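Local coordinates for aluminum resistance protein (Clostridium novyi, PDB 3I16) that probably cleaves carbon-sulfur bonds as a pyridoxal-5'-phosphate-dependent lyase of the methionine gamma-lyase family, with a likely part in aluminium resistance, at residues S58-T63 with G71-D76; G249-G254 with R288-G293; D332-I337 with I402-G407. All blocks are in the same frame, centred on the assembly; numbering follows the deposited sequence.

Interaction 1 of 3, residues S58-T63 with G71-D76; sequences SEAHFT and GDIGRD
Thr63 OG1 donates a hydrogen bond to Asp72 OD1 over 2.8 Å, meeting that oxygen on its syn side, 18° out of the carboxylate plane. With chi1 at 52°, the hydroxyl is tucked between the threonine's own backbone N and carbonyl carbon. Asp72 is the N-cap of helix 73-86, and the same OD1 takes a weak capping bond from Arg75 N at 3.2 Å; OD2 turns to Ser65 OG and, weakly, to Thr283 OG1. The charged end of Arg75 leads away from the loop: NE and NH2 grip Asp76 OD1 side-on, and NH1 bonds to Gly281 O.

The apolar part is a CH-pi contact. Ile73 CD1 sits over one face of the His61 ring, 4.3 Å from its centroid and shifted toward the rim, and lies 4.4 Å from Ala60 CB. Ile73 O meets the same ring at its edge, in plane, 3.7 Å from His61 CD2. The ring is also held by the residue just before its 3-10 turn: Ser58 N donates to His61 ND1 over 3.0 Å.

Backbone meets backbone at Gly74, whose CA comes within 3.1 Å of His61 O, an approach made possible by the lack of a side chain on the helix's first turn. Phe62 turns its CB away from this helix, and its side chain packs on Arg288 and on Ile358 of the second subunit.

A carboxylate that faces both a hydroxyl and the amide end of a helix is probably stabilised as the anion, and its shared oxygen ties the loop to the start of the helix.

Interaction 2 of 3, residues G249-G254 with R288-G293; sequences GIAPTG and RSMYQG. With EDO (1,2-ethanediol), chain M; EDO (1,2-ethanediol), chain H.
Ile250 lays its side chain across Ser289, Gln292 and Gly293 of helix 287-318. It belongs to the loop joining strands 237-241 and 255-259 of the mixed seven-stranded sheet, the large-domain core of the PLP-dependent aminotransferase fold. A chi1 of 67° brings CG1 down onto the helix backbone.

Arg288, at the head of the segment, faces a bound 1,2-ethanediol, probably from the crystallisation liquor. Its chain bends at chi3, and NH2 donates to ethanediol O1 at 3.0 Å with an angle of 170°, while NE donates to O2 of the same molecule. Ser289 comes next: its carbonyl O lies against Ile250 CG1, and its OG, bonded to Val286 O, is 3.2 Å from Pro252 CD. Met290, a selenomethionine label modelled in two conformers, turns its CB away from the loop; the packing of its CG on Ala251 CB is therefore doubtful in detail, and its side chain also touches Leu242 and Leu78.

One turn on from Arg288, Gln292 crosses Ile250 at about a right angle, with CB 3.7 Å from Ile250 CD1. Gln292 OE1 comes to 2.5 Å from ethanediol O2, so short that the bond is doubtful in detail; its NE2 donates to Gly249 O of the second subunit, where the reciprocal bond is also made. A second ethanediol donates to Ile250 O, and the two diols bond to Ile250, Arg288 and Gln292 of that subunit as well, so the contact lies at a subunit interface. Gly293 closes the segment with backbone alone: its CA approaches Ile250 CG1 to 3.5 Å, tighter than usual for two carbons.

Interaction 3 of 3, residues D332-I337 with I402-G407; sequences DIIQSI and IAYLQG
Ile337 and Ala403 form an antiparallel hydrogen-bonded pair in which both bonds measure 2.9 Å, from Ile337 N to Ala403 O and from Ala403 N to Ile337 O. Ile337 O also receives a CA-H contact from Ile402. The side chain of Ile337, modelled in two conformers, lies on the same sheet face as Ala403 and packs on Cys311 and Met315 of helix 287-318 and on Phe348 of helix 342-354.

Leu405 is paired with Gln335 in the same way. Gln335 N donates to Leu405 O at 2.9 Å, and Leu405 N returns the bond to Gln335 O. With CG anti to its backbone N (chi1 -173°), Leu405 extends to Phe348 and Ile352 of helix 342-354. Gln335 starts on that face but bends at chi2, so that NE2 reaches Ser336 O and Pro324 O while OE1 accepts from Arg330.

Between these pairs, Ser336 and Tyr404 make a non-hydrogen-bonded pair on the opposite face; Ser336 too has two conformers, and in the one described its OG is 3.4 Å from Tyr404 CD1. The tyrosine OH bonds to Gly189 O. Gln406 lies alongside Ile334, both side chains pointing the same way, with OE1 3.8 Å from Ile334 CG2. Past the strand, a water accepts from Gly407 N at 2.9 Å and lies 2.7 Å from Ile333 O.

The pairing joins two neighbouring strands of the antiparallel six-stranded sheet, with Ile337, Ala403 and Leu405 packed against helices and Ile334 near the cofactor; such a sheet belongs to the C-terminal small domain of PLP enzymes of this fold.

Interactions 1 and 2 adjoin, their centres about 14 Å apart: Tyr291 OH lies 2.6 Å from Gly74 O in a probable, weak hydrogen bond, and Phe62 CD1 packs on Arg288 CG at 3.7 Å. Both also touch the second subunit. Interaction 3 stands apart, about 36 Å from interaction 1 and about 23 Å from interaction 2 between centres, and no other chain touches it. It is nevertheless close to the cofactor, the side chain of Ile334 being about 5 Å from bound PLP and about 7 Å from that of Tyr126. In interaction 2 the side chain of Ala251 is about 12 Å from PLP. Helix 287-318 joins all three, packing on His61, carrying 288-293 and backing Ile337.

Interaction 1 of 3, residues S58-T63 with G71-D76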
# COMPACT_ATOMS: atom_id res chain seq x y z
N SER B 58 -15.97 3.36 12.05
CA SER B 58 -16.52 2.37 11.15
C SER B 58 -15.47 2.02 10.09
O SER B 58 -14.40 2.63 10.03
CB SER B 58 -17.72 2.96 10.43
OG SER B 58 -17.30 3.98 9.54
N GLU B 59 -15.81 1.07 9.21
CA GLU B 59 -14.91 0.69 8.13
C GLU B 59 -14.65 1.86 7.18
O GLU B 59 -13.60 1.91 6.56
CB GLU B 59 -15.40 -0.56 7.39
CG GLU B 59 -15.40 -1.78 8.33
CD GLU B 59 -15.90 -3.08 7.70
OE1 GLU B 59 -16.67 -3.03 6.70
OE2 GLU B 59 -15.53 -4.16 8.24
N ALA B 60 -15.58 2.82 7.12
CA ALA B 60 -15.43 4.03 6.30
C ALA B 60 -14.23 4.89 6.71
O ALA B 60 -13.76 5.73 5.93
CB ALA B 60 -16.69 4.86 6.35
N HIS B 61 -13.76 4.73 7.95
CA HIS B 61 -12.60 5.48 8.43
C HIS B 61 -11.28 4.87 7.99
O HIS B 61 -10.25 5.48 8.23
CB HIS B 61 -12.60 5.59 9.95
CG HIS B 61 -13.71 6.44 10.47
ND1 HIS B 61 -14.93 5.93 10.85
CD2 HIS B 61 -13.81 7.78 10.61
CE1 HIS B 61 -15.71 6.91 11.25
NE2 HIS B 61 -15.06 8.05 11.11
N PHE B 62 -11.30 3.70 7.36
CA PHE B 62 -10.06 3.09 6.89
C PHE B 62 -9.83 3.60 5.48
O PHE B 62 -9.83 2.87 4.49
CB PHE B 62 -10.08 1.56 7.02
CG PHE B 62 -10.44 1.08 8.41
CD1 PHE B 62 -9.98 1.76 9.54
CD2 PHE B 62 -11.21 -0.06 8.60
CE1 PHE B 62 -10.32 1.33 10.82
CE2 PHE B 62 -11.53 -0.50 9.90
CZ PHE B 62 -11.09 0.20 10.99
N THR B 63 -9.56 4.89 5.46
CA THR B 63 -9.38 5.67 4.26
C THR B 63 -8.07 5.40 3.56
O THR B 63 -7.08 4.95 4.14
CB THR B 63 -9.41 7.17 4.61
OG1 THR B 63 -8.48 7.40 5.68
CG2 THR B 63 -10.80 7.61 5.05
N GLY B 71 -10.29 16.75 3.82
CA GLY B 71 -11.50 16.02 4.22
C GLY B 71 -11.31 14.54 4.50
O GLY B 71 -12.24 13.75 4.32
N ASP B 72 -10.11 14.14 4.95
CA ASP B 72 -9.85 12.73 5.26
C ASP B 72 -10.42 12.42 6.65
O ASP B 72 -9.86 12.85 7.66
CB ASP B 72 -8.34 12.47 5.20
CG ASP B 72 -7.96 11.02 5.52
OD1 ASP B 72 -8.81 10.18 5.88
OD2 ASP B 72 -6.76 10.75 5.42
N ILE B 73 -11.53 11.67 6.68
CA ILE B 73 -12.19 11.36 7.94
C ILE B 73 -11.39 10.37 8.77
O ILE B 73 -11.40 10.46 10.01
CB ILE B 73 -13.66 10.90 7.78
CG1 ILE B 73 -13.74 9.49 7.15
CG2 ILE B 73 -14.46 11.96 6.97
CD1 ILE B 73 -15.17 8.94 7.09
N GLY B 74 -10.69 9.45 8.10
CA GLY B 74 -9.86 8.48 8.78
C GLY B 74 -8.81 9.17 9.64
O GLY B 74 -8.63 8.86 10.80
N ARG B 75 -8.11 10.13 9.05
CA ARG B 75 -7.09 10.89 9.76
C ARG B 75 -7.68 11.78 10.86
O ARG B 75 -7.16 11.84 11.97
CB ARG B 75 -6.34 11.77 8.76
CG ARG B 75 -5.28 12.66 9.33
CD ARG B 75 -4.92 13.67 8.29
NE ARG B 75 -6.06 14.56 8.09
CZ ARG B 75 -6.28 15.30 7.02
NH1 ARG B 75 -5.43 15.30 5.99
NH2 ARG B 75 -7.38 16.05 6.96
N ASP B 76 -8.73 12.51 10.52
CA ASP B 76 -9.38 13.42 11.46
C ASP B 76 -10.00 12.67 12.64
O ASP B 76 -9.93 13.15 13.75
CB ASP B 76 -10.48 14.24 10.76
CG ASP B 76 -9.92 15.18 9.68
OD1 ASP B 76 -8.69 15.41 9.64
OD2 ASP B 76 -10.74 15.67 8.87

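Interaction 2 of 3, residues G249-G254 with R288-G293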
# COMPACT_ATOMS: atom_id res chain seq x y z
N GLY B 249 2.96 -2.21 18.08
CA GLY B 249 3.79 -3.07 17.25
C GLY B 249 3.38 -3.12 15.78
O GLY B 249 3.99 -3.83 15.03
N ILE B 250 2.36 -2.38 15.36
CA ILE B 250 1.93 -2.44 13.96
C ILE B 250 1.88 -1.11 13.18
O ILE B 250 1.96 -1.11 11.96
CB ILE B 250 0.62 -3.25 13.81
CG1 ILE B 250 -0.56 -2.56 14.44
CG2 ILE B 250 0.78 -4.67 14.45
CD1 ILE B 250 -1.83 -3.36 14.31
N ALA B 251 1.79 0.03 13.86
CA ALA B 251 1.91 1.32 13.17
C ALA B 251 3.29 1.29 12.47
O ALA B 251 4.29 0.93 13.08
CB ALA B 251 1.84 2.47 14.19
N PRO B 252 3.34 1.60 11.18
CA PRO B 252 4.61 1.48 10.47
C PRO B 252 5.61 2.65 10.64
O PRO B 252 6.80 2.45 10.37
CB PRO B 252 4.17 1.35 9.02
CG PRO B 252 2.92 2.08 8.94
CD PRO B 252 2.23 1.83 10.25
N THR B 253 5.14 3.82 11.08
CA THR B 253 5.98 4.97 11.34
C THR B 253 5.10 6.07 11.94
O THR B 253 3.94 5.82 12.24
CB THR B 253 6.71 5.48 10.04
OG1 THR B 253 7.66 6.51 10.37
CG2 THR B 253 5.69 5.96 9.04
N GLY B 254 5.67 7.25 12.19
CA GLY B 254 4.86 8.37 12.66
C GLY B 254 5.04 8.79 14.09
O GLY B 254 5.83 8.22 14.83
N ARG B 288 -5.45 2.48 8.78
CA ARG B 288 -6.04 1.34 9.48
C ARG B 288 -5.06 0.72 10.49
O ARG B 288 -5.47 0.35 11.58
CB ARG B 288 -6.56 0.27 8.53
CG ARG B 288 -7.33 -0.81 9.26
CD ARG B 288 -7.86 -1.90 8.34
NE ARG B 288 -6.78 -2.75 7.85
CZ ARG B 288 -6.42 -2.92 6.58
NH1 ARG B 288 -7.09 -2.38 5.56
NH2 ARG B 288 -5.39 -3.72 6.31
N SER B 289 -3.79 0.61 10.13
CA SER B 289 -2.80 0.01 11.03
C SER B 289 -2.55 0.90 12.24
O SER B 289 -2.14 0.41 13.32
CB SER B 289 -1.48 -0.26 10.27
OG SER B 289 -0.85 0.96 9.93
N MSE B 290 -2.78 2.21 12.09
CA MSE B 290 -2.61 3.13 13.22
C MSE B 290 -3.75 2.97 14.21
O MSE B 290 -3.52 2.97 15.43
CB MSE B 290 -2.47 4.56 12.78
CG MSE B 290 -1.07 4.87 12.32
SE MSE B 290 -0.96 6.69 11.77
CE MSE B 290 -1.50 6.49 9.90
N TYR B 291 -4.97 2.83 13.70
CA TYR B 291 -6.14 2.57 14.57
C TYR B 291 -5.96 1.21 15.26
O TYR B 291 -6.09 1.08 16.51
CB TYR B 291 -7.44 2.49 13.76
CG TYR B 291 -8.11 3.80 13.37
CD1 TYR B 291 -8.84 4.53 14.29
CD2 TYR B 291 -8.09 4.27 12.05
CE1 TYR B 291 -9.49 5.70 13.95
CE2 TYR B 291 -8.72 5.46 11.69
CZ TYR B 291 -9.43 6.17 12.66
OH TYR B 291 -10.10 7.34 12.35
N GLN B 292 -5.66 0.20 14.46
CA GLN B 292 -5.53 -1.15 15.01
C GLN B 292 -4.41 -1.25 16.05
O GLN B 292 -4.57 -1.92 17.08
CB GLN B 292 -5.36 -2.19 13.91
CG GLN B 292 -5.65 -3.59 14.44
CD GLN B 292 -5.65 -4.67 13.40
OE1 GLN B 292 -5.38 -4.43 12.23
NE2 GLN B 292 -5.96 -5.90 13.84
N GLY B 293 -3.30 -0.55 15.80
CA GLY B 293 -2.17 -0.50 16.71
C GLY B 293 -2.53 0.14 18.04
O GLY B 293 -2.15 -0.36 19.10
C1 EDO M . -3.03 -4.90 9.53
O1 EDO M . -3.75 -5.29 8.34
C2 EDO M . -3.33 -3.47 9.95
O2 EDO M . -4.74 -3.26 10.07
C1 EDO H . 1.86 -5.00 9.18
O1 EDO H . 3.21 -5.31 9.55
C2 EDO H . 1.31 -3.84 9.97
O2 EDO H . 2.06 -2.66 9.67

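Interaction 3 of 3, residues D332-I337 with I402-G407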
# COMPACT_ATOMS: atom_id res chain seq x y z
N ASP B 332 7.86 3.39 32.44
CA ASP B 332 8.23 3.10 31.04
C ASP B 332 8.58 1.61 30.90
O ASP B 332 8.62 0.87 31.90
CB ASP B 332 9.35 4.04 30.52
CG ASP B 332 10.73 3.72 31.09
OD1 ASP B 332 10.97 2.59 31.56
OD2 ASP B 332 11.60 4.61 31.05
N ILE B 333 8.83 1.16 29.68
CA ILE B 333 9.11 -0.25 29.44
C ILE B 333 10.59 -0.62 29.44
O ILE B 333 10.94 -1.76 29.12
CB ILE B 333 8.46 -0.75 28.10
CG1 ILE B 333 9.06 -0.05 26.87
CG2 ILE B 333 6.94 -0.58 28.16
CD1 ILE B 333 8.74 -0.76 25.55
N ILE B 334 11.46 0.31 29.79
CA ILE B 334 12.89 0.06 29.63
C ILE B 334 13.50 -0.61 30.86
O ILE B 334 13.12 -0.28 31.97
CB ILE B 334 13.65 1.37 29.31
CG1 ILE B 334 13.11 1.99 28.03
CG2 ILE B 334 15.15 1.09 29.14
CD1 ILE B 334 13.80 3.29 27.64
N GLN B 335 14.40 -1.58 30.63
CA GLN B 335 15.15 -2.23 31.69
C GLN B 335 16.62 -2.02 31.43
O GLN B 335 17.09 -2.37 30.35
CB GLN B 335 14.87 -3.74 31.74
CG GLN B 335 15.63 -4.43 32.85
CD GLN B 335 15.28 -3.84 34.20
OE1 GLN B 335 14.11 -3.64 34.50
NE2 GLN B 335 16.30 -3.58 35.04
N SER B 336 17.35 -1.49 32.42
CA SER B 336 18.79 -1.23 32.30
C SER B 336 19.58 -2.29 33.06
O SER B 336 19.14 -2.71 34.15
CB SER B 336 19.13 0.16 32.88
OG SER B 336 18.28 1.18 32.37
N ILE B 337 20.72 -2.70 32.50
CA ILE B 337 21.61 -3.70 33.09
C ILE B 337 23.04 -3.14 33.04
O ILE B 337 23.55 -2.85 31.96
CB ILE B 337 21.59 -5.01 32.27
CG1 ILE B 337 20.16 -5.44 31.90
CG2 ILE B 337 22.33 -6.12 32.98
CD1 ILE B 337 20.13 -6.54 30.90
N ILE B 402 26.26 0.06 30.33
CA ILE B 402 24.87 -0.19 30.64
C ILE B 402 24.16 -0.54 29.33
O ILE B 402 24.38 0.11 28.32
CB ILE B 402 24.22 1.04 31.27
CG1 ILE B 402 24.99 1.45 32.54
CG2 ILE B 402 22.75 0.75 31.59
CD1 ILE B 402 24.60 2.80 33.10
N ALA B 403 23.35 -1.60 29.35
CA ALA B 403 22.53 -2.01 28.21
C ALA B 403 21.10 -1.62 28.56
O ALA B 403 20.72 -1.70 29.74
CB ALA B 403 22.64 -3.52 28.00
N TYR B 404 20.33 -1.20 27.56
CA TYR B 404 18.94 -0.83 27.75
C TYR B 404 18.12 -1.78 26.87
O TYR B 404 18.30 -1.81 25.66
CB TYR B 404 18.74 0.64 27.37
CG TYR B 404 19.65 1.56 28.16
CD1 TYR B 404 19.19 2.22 29.29
CD2 TYR B 404 20.97 1.75 27.79
CE1 TYR B 404 20.03 3.06 30.03
CE2 TYR B 404 21.82 2.56 28.52
CZ TYR B 404 21.34 3.22 29.64
OH TYR B 404 22.17 4.04 30.35
N LEU B 405 17.25 -2.56 27.51
CA LEU B 405 16.46 -3.59 26.85
C LEU B 405 15.03 -3.14 26.95
O LEU B 405 14.58 -2.69 28.01
CB LEU B 405 16.68 -4.91 27.60
CG LEU B 405 16.18 -6.31 27.21
CD1 LEU B 405 14.66 -6.42 27.14
CD2 LEU B 405 16.84 -6.75 25.90
N GLN B 406 14.29 -3.25 25.85
CA GLN B 406 12.90 -2.91 25.83
C GLN B 406 12.21 -3.61 24.67
O GLN B 406 12.84 -3.95 23.67
CB GLN B 406 12.67 -1.39 25.67
CG GLN B 406 13.24 -0.78 24.40
CD GLN B 406 14.72 -0.51 24.49
OE1 GLN B 406 15.19 0.08 25.47
NE2 GLN B 406 15.47 -0.91 23.44
N GLY B 407 10.90 -3.80 24.83
CA GLY B 407 10.10 -4.36 23.79
C GLY B 407 9.84 -5.83 23.95
O GLY B 407 10.41 -6.48 24.81
O HOH W 1 10.28 -3.91 27.61